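Pyridoxal phosphate homeostasis protein (Bifidobacterium adolescentis ATCC 15703, PDB 3CPG) probably binds pyridoxal 5'-phosphate and takes part in keeping the cellular level of this cofactor in balance. Local coordinates at residues 51-64 against 72-86. Numbering follows the deposited sequence.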
loop_
_atom_site.group_PDB
_atom_site.type_symbol
_atom_site.label_atom_id
_atom_site.label_comp_id
_atom_site.label_asym_id
_atom_site.label_seq_id
_atom_site.Cartn_x
_atom_site.Cartn_y
_atom_site.Cartn_z
ATOM N N ARG A 51 0.543 10.235 1.171
ATOM C CA ARG A 51 0.776 9.836 -0.210
ATOM C C ARG A 51 -0.416 9.040 -0.713
ATOM O O ARG A 51 -1.037 8.278 0.036
ATOM C CB ARG A 51 2.049 8.993 -0.344
ATOM C CG ARG A 51 3.337 9.793 -0.254
ATOM C CD ARG A 51 4.522 9.003 -0.789
ATOM N NE ARG A 51 4.846 7.854 0.051
ATOM C CZ ARG A 51 5.726 6.914 -0.275
ATOM N NH1 ARG A 51 6.376 6.979 -1.431
ATOM N NH2 ARG A 51 5.964 5.909 0.559
ATOM N N LEU A 52 -0.738 9.231 -1.986
ATOM C CA LEU A 52 -1.854 8.533 -2.601
ATOM C C LEU A 52 -1.398 7.283 -3.335
ATOM O O LEU A 52 -0.528 7.348 -4.208
ATOM C CB LEU A 52 -2.573 9.455 -3.590
ATOM C CG LEU A 52 -3.581 8.812 -4.549
ATOM C CD1 LEU A 52 -4.748 8.186 -3.779
ATOM C CD2 LEU A 52 -4.088 9.877 -5.514
ATOM N N LEU A 53 -1.977 6.147 -2.960
ATOM C CA LEU A 53 -1.690 4.883 -3.620
ATOM C C LEU A 53 -2.968 4.531 -4.354
ATOM O O LEU A 53 -4.038 4.456 -3.747
ATOM C CB LEU A 53 -1.364 3.768 -2.614
ATOM C CG LEU A 53 -1.248 2.328 -3.160
ATOM C CD1 LEU A 53 -0.536 1.471 -2.147
ATOM C CD2 LEU A 53 -2.608 1.716 -3.434
ATOM N N ALA A 54 -2.875 4.337 -5.662
ATOM C CA ALA A 54 -4.058 3.974 -6.417
ATOM C C ALA A 54 -4.186 2.456 -6.370
ATOM O O ALA A 54 -3.238 1.746 -6.694
ATOM C CB ALA A 54 -3.934 4.453 -7.863
ATOM N N ALA A 55 -5.342 1.970 -5.924
ATOM C CA ALA A 55 -5.602 0.534 -5.862
ATOM C C ALA A 55 -6.028 0.214 -7.286
ATOM O O ALA A 55 -7.120 0.590 -7.709
ATOM C CB ALA A 55 -6.732 0.239 -4.879
ATOM N N THR A 56 -5.168 -0.488 -8.012
ATOM C CA THR A 56 -5.422 -0.777 -9.418
ATOM C C THR A 56 -6.050 -2.114 -9.794
ATOM O O THR A 56 -6.080 -2.475 -10.974
ATOM C CB THR A 56 -4.119 -0.591 -10.219
ATOM O OG1 THR A 56 -3.062 -1.345 -9.605
ATOM C CG2 THR A 56 -3.721 0.882 -10.238
ATOM N N LYS A 57 -6.575 -2.842 -8.813
ATOM C CA LYS A 57 -7.185 -4.131 -9.106
ATOM C C LYS A 57 -8.280 -4.004 -10.162
ATOM O O LYS A 57 -9.079 -3.064 -10.132
ATOM C CB LYS A 57 -7.768 -4.744 -7.829
ATOM C CG LYS A 57 -8.834 -3.889 -7.160
ATOM C CD LYS A 57 -9.461 -4.631 -5.985
ATOM C CE LYS A 57 -10.543 -3.796 -5.317
ATOM N NZ LYS A 57 -11.224 -4.539 -4.217
ATOM N N THR A 58 -8.288 -4.957 -11.095
ATOM C CA THR A 58 -9.253 -5.043 -12.200
ATOM C C THR A 58 -9.144 -3.940 -13.255
ATOM O O THR A 58 -9.946 -3.889 -14.190
ATOM C CB THR A 58 -10.725 -5.082 -11.695
ATOM O OG1 THR A 58 -11.160 -3.764 -11.350
ATOM C CG2 THR A 58 -10.848 -5.984 -10.474
ATOM N N ARG A 59 -8.157 -3.062 -13.118
ATOM C CA ARG A 59 -7.991 -1.987 -14.094
ATOM C C ARG A 59 -6.896 -2.385 -15.076
ATOM O O ARG A 59 -5.946 -3.069 -14.699
ATOM C CB ARG A 59 -7.607 -0.682 -13.390
ATOM C CG ARG A 59 -8.448 -0.362 -12.165
ATOM C CD ARG A 59 -9.945 -0.311 -12.474
ATOM N NE ARG A 59 -10.707 -0.130 -11.238
ATOM C CZ ARG A 59 -12.020 0.071 -11.173
ATOM N NH1 ARG A 59 -12.752 0.125 -12.279
ATOM N NH2 ARG A 59 -12.603 0.213 -9.988
ATOM N N ASP A 60 -7.022 -1.971 -16.336
ATOM C CA ASP A 60 -5.993 -2.321 -17.309
ATOM C C ASP A 60 -4.874 -1.287 -17.358
ATOM O O ASP A 60 -4.950 -0.244 -16.711
ATOM C CB ASP A 60 -6.584 -2.532 -18.715
ATOM C CG ASP A 60 -7.242 -1.291 -19.284
ATOM O OD1 ASP A 60 -6.765 -0.169 -19.020
ATOM O OD2 ASP A 60 -8.232 -1.450 -20.032
ATOM N N ILE A 61 -3.832 -1.594 -18.121
ATOM C CA ILE A 61 -2.676 -0.712 -18.248
ATOM C C ILE A 61 -3.045 0.699 -18.696
ATOM O O ILE A 61 -2.501 1.683 -18.189
ATOM C CB ILE A 61 -1.638 -1.323 -19.223
ATOM C CG1 ILE A 61 -1.067 -2.602 -18.607
ATOM C CG2 ILE A 61 -0.522 -0.328 -19.516
ATOM C CD1 ILE A 61 -0.005 -3.295 -19.453
ATOM N N GLY A 62 -3.965 0.803 -19.645
ATOM C CA GLY A 62 -4.367 2.117 -20.113
ATOM C C GLY A 62 -4.976 2.939 -18.992
ATOM O O GLY A 62 -4.676 4.126 -18.840
ATOM N N GLU A 63 -5.838 2.305 -18.204
ATOM C CA GLU A 63 -6.498 2.970 -17.085
ATOM C C GLU A 63 -5.491 3.408 -16.023
ATOM O O GLU A 63 -5.526 4.535 -15.531
ATOM C CB GLU A 63 -7.519 2.026 -16.441
ATOM C CG GLU A 63 -8.746 1.762 -17.298
ATOM C CD GLU A 63 -9.701 0.770 -16.656
ATOM O OE1 GLU A 63 -9.369 -0.433 -16.604
ATOM O OE2 GLU A 63 -10.781 1.195 -16.196
ATOM N N ILE A 64 -4.601 2.498 -15.656
ATOM C CA ILE A 64 -3.601 2.801 -14.638
ATOM C C ILE A 64 -2.687 3.941 -15.064
ATOM O O ILE A 64 -2.377 4.825 -14.264
ATOM C CB ILE A 64 -2.750 1.556 -14.319
ATOM C CG1 ILE A 64 -3.660 0.449 -13.782
ATOM C CG2 ILE A 64 -1.657 1.904 -13.304
ATOM C CD1 ILE A 64 -2.968 -0.883 -13.592
ATOM N N VAL A 72 -0.880 10.360 -9.958
ATOM C CA VAL A 72 -0.608 9.228 -9.074
ATOM C C VAL A 72 0.860 8.824 -9.157
ATOM O O VAL A 72 1.412 8.703 -10.248
ATOM C CB VAL A 72 -1.488 8.017 -9.435
ATOM C CG1 VAL A 72 -1.015 6.789 -8.674
ATOM C CG2 VAL A 72 -2.942 8.322 -9.093
ATOM N N ARG A 73 1.488 8.614 -8.003
ATOM C CA ARG A 73 2.897 8.242 -7.963
ATOM C C ARG A 73 3.154 6.977 -7.150
ATOM O O ARG A 73 4.265 6.740 -6.690
ATOM C CB ARG A 73 3.721 9.402 -7.403
ATOM C CG ARG A 73 3.700 10.637 -8.292
ATOM C CD ARG A 73 4.494 10.403 -9.577
ATOM N NE ARG A 73 4.474 11.565 -10.466
ATOM C CZ ARG A 73 3.515 11.811 -11.354
ATOM N NH1 ARG A 73 2.494 10.974 -11.478
ATOM N NH2 ARG A 73 3.578 12.892 -12.120
HETATM N N MSE A 74 2.113 6.176 -6.970
HETATM C CA MSE A 74 2.232 4.920 -6.250
HETATM C C MSE A 74 1.027 4.051 -6.578
HETATM O O MSE A 74 -0.099 4.539 -6.617
HETATM C CB MSE A 74 2.307 5.173 -4.744
HETATM C CG MSE A 74 2.344 3.883 -3.918
HETATM SE SE MSE A 74 2.987 4.056 -2.073
HETATM C CE MSE A 74 2.385 5.788 -1.758
ATOM N N ILE A 75 1.254 2.768 -6.844
ATOM C CA ILE A 75 0.139 1.881 -7.145
ATOM C C ILE A 75 0.237 0.605 -6.328
ATOM O O ILE A 75 1.317 0.219 -5.880
ATOM C CB ILE A 75 0.071 1.484 -8.646
ATOM C CG1 ILE A 75 1.279 0.624 -9.019
ATOM C CG2 ILE A 75 -0.012 2.738 -9.518
ATOM C CD1 ILE A 75 1.252 0.115 -10.452
ATOM N N GLY A 76 -0.904 -0.045 -6.149
ATOM C CA GLY A 76 -0.946 -1.282 -5.399
ATOM C C GLY A 76 -1.964 -2.221 -6.009
ATOM O O GLY A 76 -3.109 -1.838 -6.244
ATOM N N GLU A 77 -1.533 -3.447 -6.286
ATOM C CA GLU A 77 -2.405 -4.465 -6.857
ATOM C C GLU A 77 -2.819 -5.416 -5.745
ATOM O O GLU A 77 -2.081 -5.602 -4.777
ATOM C CB GLU A 77 -1.671 -5.263 -7.939
ATOM C CG GLU A 77 -1.472 -4.547 -9.270
ATOM C CD GLU A 77 -2.761 -4.376 -10.070
ATOM O OE1 GLU A 77 -3.708 -5.166 -9.874
ATOM O OE2 GLU A 77 -2.820 -3.457 -10.915
ATOM N N ASN A 78 -3.993 -6.021 -5.892
ATOM C CA ASN A 78 -4.490 -6.963 -4.896
ATOM C C ASN A 78 -4.036 -8.393 -5.153
ATOM O O ASN A 78 -3.614 -9.096 -4.232
ATOM C CB ASN A 78 -6.019 -6.937 -4.854
ATOM C CG ASN A 78 -6.557 -5.999 -3.800
ATOM O OD1 ASN A 78 -7.168 -6.431 -2.818
ATOM N ND2 ASN A 78 -6.329 -4.707 -3.988
ATOM N N ARG A 79 -4.121 -8.825 -6.407
ATOM C CA ARG A 79 -3.767 -10.195 -6.759
ATOM C C ARG A 79 -2.459 -10.357 -7.518
ATOM O O ARG A 79 -2.181 -9.622 -8.463
ATOM C CB ARG A 79 -4.890 -10.824 -7.589
ATOM C CG ARG A 79 -6.259 -10.816 -6.924
ATOM C CD ARG A 79 -7.274 -11.564 -7.770
ATOM N NE ARG A 79 -7.391 -10.996 -9.111
ATOM C CZ ARG A 79 -8.102 -11.539 -10.095
ATOM N NH1 ARG A 79 -8.763 -12.671 -9.890
ATOM N NH2 ARG A 79 -8.151 -10.952 -11.284
ATOM N N PRO A 80 -1.637 -11.340 -7.114
ATOM C CA PRO A 80 -0.360 -11.585 -7.785
ATOM C C PRO A 80 -0.538 -11.843 -9.281
ATOM O O PRO A 80 0.320 -11.478 -10.081
ATOM C CB PRO A 80 0.186 -12.805 -7.048
ATOM C CG PRO A 80 -0.303 -12.586 -5.654
ATOM C CD PRO A 80 -1.737 -12.133 -5.873
ATOM N N GLN A 81 -1.654 -12.465 -9.658
ATOM C CA GLN A 81 -1.912 -12.765 -11.066
ATOM C C GLN A 81 -2.046 -11.486 -11.880
ATOM O O GLN A 81 -1.670 -11.446 -13.052
ATOM C CB GLN A 81 -3.184 -13.601 -11.227
ATOM C CG GLN A 81 -3.318 -14.733 -10.223
ATOM C CD GLN A 81 -4.160 -14.342 -9.021
ATOM O OE1 GLN A 81 -5.341 -14.011 -9.161
ATOM N NE2 GLN A 81 -3.560 -14.378 -7.834
ATOM N N GLU A 82 -2.593 -10.441 -11.267
ATOM C CA GLU A 82 -2.736 -9.173 -11.969
ATOM C C GLU A 82 -1.381 -8.486 -12.024
ATOM O O GLU A 82 -1.083 -7.754 -12.966
ATOM C CB GLU A 82 -3.769 -8.278 -11.277
ATOM C CG GLU A 82 -5.200 -8.769 -11.446
ATOM C CD GLU A 82 -6.221 -7.722 -11.053
ATOM O OE1 GLU A 82 -6.152 -6.599 -11.594
ATOM O OE2 GLU A 82 -7.091 -8.019 -10.205
ATOM N N VAL A 83 -0.552 -8.723 -11.012
ATOM C CA VAL A 83 0.782 -8.139 -11.003
ATOM C C VAL A 83 1.535 -8.708 -12.202
ATOM O O VAL A 83 2.119 -7.967 -12.992
ATOM C CB VAL A 83 1.550 -8.497 -9.705
ATOM C CG1 VAL A 83 3.014 -8.088 -9.831
ATOM C CG2 VAL A 83 0.916 -7.792 -8.520
ATOM N N THR A 84 1.502 -10.028 -12.348
ATOM C CA THR A 84 2.203 -10.676 -13.447
ATOM C C THR A 84 1.649 -10.281 -14.813
ATOM O O THR A 84 2.403 -10.107 -15.767
ATOM C CB THR A 84 2.168 -12.214 -13.298
ATOM O OG1 THR A 84 0.820 -12.684 -13.402
ATOM C CG2 THR A 84 2.722 -12.619 -11.943
ATOM N N ALA A 85 0.338 -10.110 -14.909
ATOM C CA ALA A 85 -0.272 -9.742 -16.181
ATOM C C ALA A 85 0.063 -8.322 -16.653
ATOM O O ALA A 85 0.229 -8.083 -17.852
ATOM C CB ALA A 85 -1.785 -9.902 -16.093
ATOM N N LYS A 86 0.195 -7.392 -15.711
ATOM C CA LYS A 86 0.438 -5.989 -16.056
ATOM C C LYS A 86 1.847 -5.436 -15.840
ATOM O O LYS A 86 2.193 -4.392 -16.386
ATOM C CB LYS A 86 -0.547 -5.102 -15.279
ATOM C CG LYS A 86 -2.007 -5.248 -15.690
ATOM C CD LYS A 86 -2.954 -4.459 -14.786
ATOM C CE LYS A 86 -3.469 -5.318 -13.633
ATOM N NZ LYS A 86 -4.445 -4.596 -12.763
HETATM O O HOH W 1 5.397 8.084 -4.460
HETATM O O HOH W 2 0.787 9.265 -5.512
HETATM O O HOH W 3 -5.662 -2.965 -5.920
#
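Ala54 and Ala55 of strand 51-55 pair in parallel with Ile75 and Gly76 of strand 75-77, through backbone bonds from Ala54 N to Met74 O, Gly76 N to Ala54 O and Thr56 N to Gly76 O. Helix 61-69 completes this right-handed beta-alpha-beta unit of the TIM barrel. Ala54 CB packs on Val72 CG1 at 3.8 Å. Just before strand 75-77, selenomethionine Met74 places CE over one face of the Arg51 guanidinium, 3.7 Å from NE. That guanidinium also forms a salt bridge with Glu241. At the C-terminal ends of the strands the contact turns polar. Thr56 OG1 gives a very short bond, 2.5 Å, to Glu77 OE2. The Glu77 chain bends at chi2 (-71°), which folds the carboxylate back toward Thr56. Thr58 N meets Glu82 OE1 at 2.7 Å on its syn lone pair. Lys86 NZ reaches Glu82 OE1 from the anti side, at 2.9 Å. Lys86 NZ also forms a salt bridge with Glu77 OE2, 2.7 Å. It donates to Arg59 O in the carbonyl plane. Water 3 joins Lys57 N, Gly76 O and Asn78 ND2. Lys57, the predicted pyridoxal phosphate attachment site, carries no cofactor here. Lys57 CD lies 3.7 Å from Asn78 ND2. Buried Lys86 is thus held by the carboxylates of Glu77 and Glu82 and the carbonyl of Arg59, which would be expected to stabilise its charge and fix the turn that carries Lys57.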